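Probable adhesion protein (Pseudomonas aeruginosa PAO1, PDB 6R3Z) probably serves as the periplasmic solute-binding component of an ABC metal transport system, capturing ferrous iron and related divalent cations, here nickel, for delivery to the transporter. Local coordinates at residues R6-T12 with K27-L33; P110-L114 with L248-S252; L183-F187 with N268-V273. All blocks are in the same frame, centred on the assembly; numbering follows the deposited sequence.

Interaction 1 of 3, residues R6-T12 with K27-L33; sequences RLRIGIT and KAEVVPL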
loop_
_atom_site.group_PDB
_atom_site.type_symbol
_atom_site.label_atom_id
_atom_site.label_comp_id
_atom_site.label_asym_id
_atom_site.label_seq_id
_atom_site.Cartn_x
_atom_site.Cartn_y
_atom_site.Cartn_z
ATOM N N ARG A 6 17.335 22.920 -3.384
ATOM C CA ARG A 6 16.971 21.740 -2.591
ATOM C C ARG A 6 15.666 21.267 -3.226
ATOM O O ARG A 6 14.713 22.056 -3.308
ATOM C CB ARG A 6 16.774 22.115 -1.112
ATOM C CG ARG A 6 16.478 20.948 -0.179
ATOM C CD ARG A 6 16.552 21.336 1.293
ATOM N NE ARG A 6 17.724 20.753 1.959
ATOM C CZ ARG A 6 18.795 21.440 2.349
ATOM N NH1 ARG A 6 19.810 20.822 2.938
ATOM N NH2 ARG A 6 18.855 22.754 2.164
ATOM N N LEU A 7 15.654 20.026 -3.757
ATOM C CA LEU A 7 14.480 19.469 -4.449
ATOM C C LEU A 7 13.210 19.488 -3.606
ATOM O O LEU A 7 13.246 19.159 -2.423
ATOM C CB LEU A 7 14.704 18.001 -4.853
ATOM C CG LEU A 7 15.503 17.631 -6.096
ATOM C CD1 LEU A 7 15.453 16.108 -6.283
ATOM C CD2 LEU A 7 14.927 18.252 -7.352
ATOM N N ARG A 8 12.076 19.805 -4.233
ATOM C CA ARG A 8 10.770 19.729 -3.583
ATOM C C ARG A 8 10.051 18.594 -4.311
ATOM O O ARG A 8 9.749 18.711 -5.502
ATOM C CB ARG A 8 10.020 21.077 -3.684
ATOM C CG ARG A 8 10.566 22.082 -2.663
ATOM C CD ARG A 8 9.869 23.446 -2.623
ATOM N NE ARG A 8 8.405 23.360 -2.524
ATOM C CZ ARG A 8 7.723 23.187 -1.392
ATOM N NH1 ARG A 8 6.397 23.144 -1.411
ATOM N NH2 ARG A 8 8.362 23.057 -0.237
ATOM N N ILE A 9 9.858 17.474 -3.612
ATOM C CA ILE A 9 9.293 16.222 -4.149
ATOM C C ILE A 9 7.864 15.960 -3.660
ATOM O O ILE A 9 7.637 15.750 -2.466
ATOM C CB ILE A 9 10.205 15.034 -3.728
ATOM C CG1 ILE A 9 11.682 15.284 -4.064
ATOM C CG2 ILE A 9 9.695 13.691 -4.319
ATOM C CD1 ILE A 9 12.630 14.404 -3.161
ATOM N N GLY A 10 6.941 15.855 -4.596
ATOM C CA GLY A 10 5.568 15.532 -4.258
ATOM C C GLY A 10 5.361 14.037 -4.153
ATOM O O GLY A 10 6.003 13.263 -4.867
ATOM N N ILE A 11 4.505 13.622 -3.216
ATOM C CA ILE A 11 4.103 12.236 -2.992
ATOM C C ILE A 11 2.580 12.167 -2.943
ATOM O O ILE A 11 1.927 13.189 -2.682
ATOM C CB ILE A 11 4.777 11.561 -1.775
ATOM C CG1 ILE A 11 4.358 12.225 -0.428
ATOM C CG2 ILE A 11 6.299 11.489 -1.958
ATOM C CD1 ILE A 11 3.015 11.662 0.186
ATOM N N THR A 12 2.011 10.961 -3.111
ATOM C CA THR A 12 0.554 10.838 -3.195
ATOM C C THR A 12 -0.091 10.040 -2.063
ATOM O O THR A 12 -1.219 10.352 -1.674
ATOM C CB THR A 12 0.152 10.253 -4.563
ATOM O OG1 THR A 12 0.603 8.903 -4.628
ATOM C CG2 THR A 12 0.725 11.046 -5.747
ATOM N N LYS A 27 18.150 16.065 2.826
ATOM C CA LYS A 27 18.737 16.663 1.612
ATOM C C LYS A 27 17.700 17.241 0.635
ATOM O O LYS A 27 18.063 17.968 -0.298
ATOM C CB LYS A 27 19.669 15.671 0.915
ATOM C CG LYS A 27 20.769 15.190 1.871
ATOM C CD LYS A 27 21.847 14.376 1.203
ATOM C CE LYS A 27 22.961 14.072 2.183
ATOM N NZ LYS A 27 23.823 15.259 2.433
ATOM N N ALA A 28 16.421 16.918 0.846
ATOM C CA ALA A 28 15.317 17.380 -0.007
ATOM C C ALA A 28 14.067 17.546 0.848
ATOM O O ALA A 28 14.052 17.087 1.997
ATOM C CB ALA A 28 15.057 16.362 -1.121
ATOM N N GLU A 29 13.025 18.197 0.305
ATOM C CA GLU A 29 11.749 18.369 1.008
ATOM C C GLU A 29 10.715 17.380 0.407
ATOM O O GLU A 29 10.637 17.224 -0.825
ATOM C CB GLU A 29 11.216 19.808 0.864
ATOM C CG GLU A 29 12.019 20.881 1.584
ATOM C CD GLU A 29 11.330 22.227 1.476
ATOM O OE1 GLU A 29 11.522 22.906 0.443
ATOM O OE2 GLU A 29 10.561 22.582 2.398
ATOM N N VAL A 30 9.920 16.725 1.270
ATOM C CA VAL A 30 8.901 15.757 0.825
ATOM C C VAL A 30 7.545 16.414 1.070
ATOM O O VAL A 30 7.233 16.770 2.211
ATOM C CB VAL A 30 9.024 14.392 1.558
ATOM C CG1 VAL A 30 8.085 13.351 0.938
ATOM C CG2 VAL A 30 10.471 13.888 1.564
ATOM N N VAL A 31 6.750 16.592 -0.003
ATOM C CA VAL A 31 5.496 17.339 0.062
ATOM C C VAL A 31 4.293 16.475 -0.306
ATOM O O VAL A 31 4.133 16.157 -1.480
ATOM C CB VAL A 31 5.551 18.646 -0.804
ATOM C CG1 VAL A 31 4.304 19.508 -0.594
ATOM C CG2 VAL A 31 6.825 19.459 -0.556
ATOM N N PRO A 32 3.386 16.143 0.643
ATOM C CA PRO A 32 2.184 15.375 0.271
ATOM C C PRO A 32 1.270 16.221 -0.611
ATOM O O PRO A 32 1.105 17.427 -0.363
ATOM C CB PRO A 32 1.513 15.077 1.618
ATOM C CG PRO A 32 2.596 15.303 2.643
ATOM C CD PRO A 32 3.390 16.436 2.085
ATOM N N LEU A 33 0.728 15.597 -1.665
ATOM C CA LEU A 33 -0.167 16.282 -2.596
ATOM C C LEU A 33 -1.527 16.509 -1.982
ATOM O O LEU A 33 -2.231 17.453 -2.369
ATOM C CB LEU A 33 -0.300 15.502 -3.898
ATOM C CG LEU A 33 0.470 16.073 -5.098
ATOM C CD1 LEU A 33 1.992 16.015 -4.868
ATOM C CD2 LEU A 33 0.133 15.290 -6.370
HETATM O O HOH W 1 13.386 23.633 -1.426
HETATM O O HOH W 2 17.839 18.286 -3.102
#

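Interaction 2 of 3, residues P110-L114 with L248-S252; sequences PHTFL and LSHIS. With NI (nickel (II) ion), chain B.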
loop_
_atom_site.group_PDB
_atom_site.type_symbol
_atom_site.label_atom_id
_atom_site.label_comp_id
_atom_site.label_asym_id
_atom_site.label_seq_id
_atom_site.Cartn_x
_atom_site.Cartn_y
_atom_site.Cartn_z
ATOM N N PRO A 110 -3.254 -2.500 -7.942
ATOM C CA PRO A 110 -2.324 -1.369 -7.756
ATOM C C PRO A 110 -1.634 -1.280 -6.387
ATOM O O PRO A 110 -0.857 -0.341 -6.179
ATOM C CB PRO A 110 -3.225 -0.156 -8.002
ATOM C CG PRO A 110 -4.573 -0.590 -7.490
ATOM C CD PRO A 110 -4.665 -2.079 -7.759
ATOM N N HIS A 111 -1.945 -2.195 -5.443
ATOM C CA HIS A 111 -1.407 -2.164 -4.065
ATOM C C HIS A 111 0.001 -2.758 -3.917
ATOM O O HIS A 111 0.268 -3.503 -2.965
ATOM C CB HIS A 111 -2.388 -2.845 -3.096
ATOM C CG HIS A 111 -3.744 -2.224 -3.091
ATOM N ND1 HIS A 111 -4.732 -2.653 -3.966
ATOM C CD2 HIS A 111 -4.253 -1.247 -2.295
ATOM C CE1 HIS A 111 -5.801 -1.920 -3.686
ATOM N NE2 HIS A 111 -5.556 -1.046 -2.700
ATOM N N THR A 112 0.902 -2.423 -4.865
ATOM C CA THR A 112 2.295 -2.925 -4.878
ATOM C C THR A 112 3.054 -2.499 -3.611
ATOM O O THR A 112 3.960 -3.225 -3.155
ATOM C CB THR A 112 3.024 -2.419 -6.127
ATOM O OG1 THR A 112 3.082 -0.987 -6.070
ATOM C CG2 THR A 112 2.357 -2.890 -7.442
ATOM N N PHE A 113 2.665 -1.328 -3.022
ATOM C CA PHE A 113 3.302 -0.822 -1.788
ATOM C C PHE A 113 3.056 -1.735 -0.577
ATOM O O PHE A 113 3.770 -1.620 0.411
ATOM C CB PHE A 113 2.881 0.622 -1.481
ATOM C CG PHE A 113 1.397 0.867 -1.618
ATOM C CD1 PHE A 113 0.544 0.701 -0.526
ATOM C CD2 PHE A 113 0.850 1.277 -2.832
ATOM C CE1 PHE A 113 -0.828 0.945 -0.647
ATOM C CE2 PHE A 113 -0.532 1.503 -2.958
ATOM C CZ PHE A 113 -1.363 1.318 -1.866
ATOM N N LEU A 114 2.073 -2.646 -0.645
ATOM C CA LEU A 114 1.844 -3.562 0.474
ATOM C C LEU A 114 2.558 -4.899 0.235
ATOM O O LEU A 114 1.959 -5.957 0.293
ATOM C CB LEU A 114 0.354 -3.716 0.827
ATOM C CG LEU A 114 -0.363 -2.408 1.210
ATOM C CD1 LEU A 114 -1.866 -2.585 1.232
ATOM C CD2 LEU A 114 0.141 -1.849 2.524
ATOM N N LEU A 248 -6.149 -5.578 8.956
ATOM C CA LEU A 248 -4.910 -5.097 8.366
ATOM C C LEU A 248 -4.986 -3.622 8.016
ATOM O O LEU A 248 -6.081 -3.063 7.841
ATOM C CB LEU A 248 -4.549 -5.925 7.116
ATOM C CG LEU A 248 -4.344 -7.443 7.288
ATOM C CD1 LEU A 248 -4.137 -8.098 5.938
ATOM C CD2 LEU A 248 -3.144 -7.771 8.230
ATOM N N SER A 249 -3.809 -3.007 7.886
ATOM C CA SER A 249 -3.670 -1.613 7.538
ATOM C C SER A 249 -3.303 -1.440 6.063
ATOM O O SER A 249 -2.334 -2.028 5.585
ATOM C CB SER A 249 -2.620 -0.937 8.416
ATOM O OG SER A 249 -2.463 0.418 8.028
ATOM N N HIS A 250 -4.031 -0.549 5.378
ATOM C CA HIS A 250 -3.753 -0.151 3.989
ATOM C C HIS A 250 -2.625 0.949 4.048
ATOM O O HIS A 250 -2.195 1.444 3.002
ATOM C CB HIS A 250 -5.043 0.480 3.422
ATOM C CG HIS A 250 -5.107 0.669 1.929
ATOM N ND1 HIS A 250 -4.295 1.593 1.267
ATOM C CD2 HIS A 250 -6.018 0.185 1.042
ATOM C CE1 HIS A 250 -4.709 1.591 0.002
ATOM N NE2 HIS A 250 -5.726 0.750 -0.181
ATOM N N ILE A 251 -2.203 1.358 5.278
ATOM C CA ILE A 251 -1.179 2.413 5.527
ATOM C C ILE A 251 -1.678 3.710 4.816
ATOM O O ILE A 251 -1.034 4.258 3.910
ATOM C CB ILE A 251 0.257 1.955 5.134
ATOM C CG1 ILE A 251 0.515 0.477 5.635
ATOM C CG2 ILE A 251 1.309 2.974 5.683
ATOM C CD1 ILE A 251 1.876 -0.167 5.272
ATOM N N SER A 252 -2.915 4.128 5.172
ATOM C CA SER A 252 -3.562 5.260 4.511
ATOM C C SER A 252 -4.245 6.211 5.484
ATOM O O SER A 252 -4.878 7.159 5.026
ATOM C CB SER A 252 -4.611 4.724 3.540
ATOM O OG SER A 252 -5.705 4.177 4.266
HETATM NI NI NI B . -6.872 0.600 -2.058
#

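Interaction 3 of 3, residues L183-F187 with N268-V273; sequences LLREF and NLDTVV. With EDO (1,2-ethanediol), chain H.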
loop_
_atom_site.group_PDB
_atom_site.type_symbol
_atom_site.label_atom_id
_atom_site.label_comp_id
_atom_site.label_asym_id
_atom_site.label_seq_id
_atom_site.Cartn_x
_atom_site.Cartn_y
_atom_site.Cartn_z
ATOM N N LEU A 183 1.003 -8.772 -0.418
ATOM C CA LEU A 183 1.409 -9.080 0.955
ATOM C C LEU A 183 1.346 -10.588 1.213
ATOM O O LEU A 183 2.310 -11.163 1.724
ATOM C CB LEU A 183 0.520 -8.333 1.956
ATOM C CG LEU A 183 1.032 -8.334 3.408
ATOM C CD1 LEU A 183 0.730 -7.026 4.092
ATOM C CD2 LEU A 183 0.437 -9.477 4.183
ATOM N N LEU A 184 0.217 -11.227 0.852
ATOM C CA LEU A 184 0.046 -12.657 1.086
ATOM C C LEU A 184 0.950 -13.503 0.187
ATOM O O LEU A 184 1.377 -14.580 0.611
ATOM C CB LEU A 184 -1.438 -13.049 0.989
ATOM C CG LEU A 184 -2.233 -12.510 2.211
ATOM C CD1 LEU A 184 -3.683 -12.326 1.905
ATOM C CD2 LEU A 184 -2.046 -13.406 3.434
ATOM N N ARG A 185 1.318 -12.964 -1.003
ATOM C CA ARG A 185 2.245 -13.616 -1.941
ATOM C C ARG A 185 3.613 -13.837 -1.254
ATOM O O ARG A 185 4.325 -14.776 -1.596
ATOM C CB ARG A 185 2.443 -12.746 -3.203
ATOM C CG ARG A 185 3.081 -13.507 -4.373
ATOM C CD ARG A 185 3.013 -12.701 -5.653
ATOM N NE ARG A 185 3.173 -13.553 -6.834
ATOM C CZ ARG A 185 4.304 -13.685 -7.518
ATOM N NH1 ARG A 185 5.391 -13.013 -7.154
ATOM N NH2 ARG A 185 4.358 -14.485 -8.574
ATOM N N GLU A 186 3.961 -12.997 -0.265
ATOM C CA GLU A 186 5.248 -13.154 0.426
ATOM C C GLU A 186 5.270 -14.300 1.437
ATOM O O GLU A 186 6.333 -14.636 1.968
ATOM C CB GLU A 186 5.678 -11.850 1.034
ATOM C CG GLU A 186 5.767 -10.818 -0.070
ATOM C CD GLU A 186 6.535 -9.581 0.300
ATOM O OE1 GLU A 186 6.156 -8.931 1.296
ATOM O OE2 GLU A 186 7.518 -9.266 -0.404
ATOM N N PHE A 187 4.109 -14.938 1.633
ATOM C CA PHE A 187 3.960 -16.135 2.439
ATOM C C PHE A 187 3.707 -17.327 1.508
ATOM O O PHE A 187 3.599 -18.456 1.978
ATOM C CB PHE A 187 2.797 -15.979 3.436
ATOM C CG PHE A 187 3.053 -14.959 4.519
ATOM C CD1 PHE A 187 3.665 -15.325 5.712
ATOM C CD2 PHE A 187 2.653 -13.641 4.362
ATOM C CE1 PHE A 187 3.886 -14.380 6.720
ATOM C CE2 PHE A 187 2.888 -12.694 5.363
ATOM C CZ PHE A 187 3.500 -13.071 6.540
ATOM N N ASN A 268 1.213 -5.590 10.085
ATOM C CA ASN A 268 0.509 -6.350 9.039
ATOM C C ASN A 268 1.064 -7.784 8.976
ATOM O O ASN A 268 0.311 -8.750 9.077
ATOM C CB ASN A 268 0.667 -5.668 7.687
ATOM C CG ASN A 268 -0.368 -4.582 7.477
ATOM O OD1 ASN A 268 -1.305 -4.429 8.273
ATOM N ND2 ASN A 268 -0.216 -3.817 6.404
ATOM N N LEU A 269 2.383 -7.908 8.849
ATOM C CA LEU A 269 3.033 -9.220 8.815
ATOM C C LEU A 269 2.788 -10.039 10.096
ATOM O O LEU A 269 2.574 -11.250 10.010
ATOM C CB LEU A 269 4.530 -9.068 8.502
ATOM C CG LEU A 269 4.878 -8.567 7.075
ATOM C CD1 LEU A 269 6.383 -8.408 6.897
ATOM C CD2 LEU A 269 4.360 -9.508 5.995
ATOM N N ASP A 270 2.793 -9.385 11.271
ATOM C CA ASP A 270 2.556 -10.069 12.553
ATOM C C ASP A 270 1.130 -10.628 12.604
ATOM O O ASP A 270 0.929 -11.725 13.108
ATOM C CB ASP A 270 2.785 -9.131 13.741
ATOM C CG ASP A 270 4.236 -8.797 14.007
ATOM O OD1 ASP A 270 5.122 -9.557 13.528
ATOM O OD2 ASP A 270 4.491 -7.779 14.687
ATOM N N THR A 271 0.139 -9.859 12.078
ATOM C CA THR A 271 -1.263 -10.285 12.064
ATOM C C THR A 271 -1.442 -11.493 11.129
ATOM O O THR A 271 -2.101 -12.460 11.516
ATOM C CB THR A 271 -2.175 -9.090 11.732
ATOM O OG1 THR A 271 -2.061 -8.124 12.802
ATOM C CG2 THR A 271 -3.645 -9.507 11.548
ATOM N N VAL A 272 -0.801 -11.468 9.940
ATOM C CA VAL A 272 -0.867 -12.607 9.014
ATOM C C VAL A 272 -0.246 -13.841 9.694
ATOM O O VAL A 272 -0.843 -14.919 9.644
ATOM C CB VAL A 272 -0.225 -12.303 7.636
ATOM C CG1 VAL A 272 -0.247 -13.544 6.735
ATOM C CG2 VAL A 272 -0.950 -11.134 6.953
ATOM N N VAL A 273 0.940 -13.670 10.334
ATOM C CA VAL A 273 1.593 -14.767 11.049
ATOM C C VAL A 273 0.671 -15.308 12.152
ATOM O O VAL A 273 0.505 -16.516 12.264
ATOM C CB VAL A 273 2.991 -14.365 11.580
ATOM C CG1 VAL A 273 3.515 -15.374 12.612
ATOM C CG2 VAL A 273 3.982 -14.213 10.427
HETATM C C1 EDO H . 7.942 -8.417 16.209
HETATM O O1 EDO H . 6.657 -8.986 16.413
HETATM C C2 EDO H . 8.589 -9.098 14.991
HETATM O O2 EDO H . 7.726 -8.990 13.873
#

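Interaction 1 of 3, residues R6-T12 with K27-L33
Backbone hydrogen bonds stitch Arg8-Ile11 to Glu29-Pro32 in parallel register. Glu29 N donates to Leu7 O, and Ile9 N donates to Glu29 O at 2.9 Å; Val31 N then reaches Ile9 O, with N to O at 2.7 Å, and Ile11 N and Leu33 N continue the series. Val31 O and Leu33 N make the bonds to Ile11, so the Pro32 nitrogen, which lacks an N-H, is not needed for pairing. Strand 29-32 is an edge strand of its sheet within this chain, joined to strand 8-11 through helix 14-24 in a beta-alpha-beta crossover at the start of the N-terminal alpha/beta lobe.

The polar contact sits on the face of Arg8, Glu29 and Val31. A bend at chi3 (50°) brings Arg8 NH2 back over the neighbouring strand to Glu29 OE1 at 3.2 Å, a salt bridge with a weak hydrogen bond, while NE binds Thr55 O. Val31 CG2 lies over one guanidinium face, 3.8 Å from Arg8 NH1. One water donates to both Arg6 O and Glu29 OE1. On this face too, Leu33 CD1 lies against Gly10 CA at 3.7 Å, where glycine has no side chain in the way.

Apolar contacts fill the other face: Ile9 CD1 meets Ala28 CB at 3.7 Å, and Ile11 CG2 meets Val30 CG1 at 3.9 Å. The bulk of Ile9, Ile11 and Val30 suits packing against Tyr17, Val20 and Val24 of helix 14-24.

Interaction 2 of 3, residues P110-L114 with L248-S252
His111 and His250 meet at one nickel ion, each bound through NE2 at 2.2 Å. Starting from CB, the His250 side chain leaves its backbone with CG anti to the backbone N (chi1 -166°), which carries the ring across toward the turn at 111-114. His250 ND1 passes Phe113 CE1 at 4.0 Å. His250 CE1 comes to the edge of the phenyl ring, 3.8 Å from Phe113 CZ, and also approaches His111 CD2 at 3.7 Å. His250 CD2 flanks the metal, and NE2 at the tip binds it.

The two imidazole planes are turned 80° apart, so both reach the ion without lying flat on each other. Their NE2 atoms are only 3.1 Å apart, a closeness explained by the shared metal and not by a hydrogen bond. Farther from the nickel, Leu114 CD2 touches Ile251 CD1 at 3.7 Å, an apolar contact in a buried setting. A type I turn runs from His111 to Leu114; across from it, Ser249 OG accepts from Ile251 N in an ST turn and is also hydrogen-bonded to Glu264. His111 ND1 is tied to Asn109.

His41, His66, His177 and His199 complete the site. Six imidazole nitrogens with no carboxylate among them make an unusual all-histidine pocket. Imidazole nitrogen is a borderline donor, and the same six histidines are seen binding ferrous iron and manganese as well as nickel.

Interaction 3 of 3, residues L183-F187 with N268-V273
Asn268 ND2, with Leu183 CD1 packed 4.1 Å away, donates a hydrogen bond to Ser249 O and so ties helix 260-277 to the loop that carries a metal-binding histidine. Asparagine suits this place because its amide satisfies a buried carbonyl while its CB still offers a greasy surface, 3.8 Å from Leu183 CD1.

Beyond that point the contact is hydrocarbon. Leu183 and Val272 run alongside in opposite senses, with Leu183 CD2 meeting Val272 CG2 at 3.5 Å, and Leu184 CD2 touches the other branch, Val272 CG1, at 3.8 Å. Val272 thus offers one methyl to each of two consecutive leucines, aided by chi1 of 177°, which sets CG1 anti to the backbone N.

The same CG1 also lies over one face of Phe187, 3.8 Å from the ring centroid and 20° off its normal: a CH-pi contact. The rest of the ring is enclosed from two further directions, with Val273 CG2 at its edge 3.7 Å from Phe187 CE1, and Leu269 CD2 coming in obliquely to 3.6 Å from Phe187 CE2. Leu160 and Ile276 extend this packing. On the solvent side of helix 260-277, Asp270 binds a 1,2-ethanediol, probably from the crystallisation liquor.

Dispersion and burial therefore hold residues 183-187 to helix 260-277, without a directional polar bond between the two segments.

How the interactions relate
Interactions 2 and 3 are both buried, whereas interaction 1 is partly exposed at the edge of the N-terminal sheet. Interaction 2 lies close to the centre of the chain, at the metal between the lobes; interactions 1 and 3 fall on opposite sides of that centre, about 30 Å apart between centres. Interactions 2 and 3 touch: the 248-252 loop of one neighbours helix 260-277 of the other, and Leu183 CB packs against the Leu114 carbonyl oxygen. Chemistry follows place: backbone bonding and a surface salt bridge at the sheet edge, metal coordination at the cleft, and mainly apolar contacts, with a CH-pi contact, between 183-187 and helix 260-277.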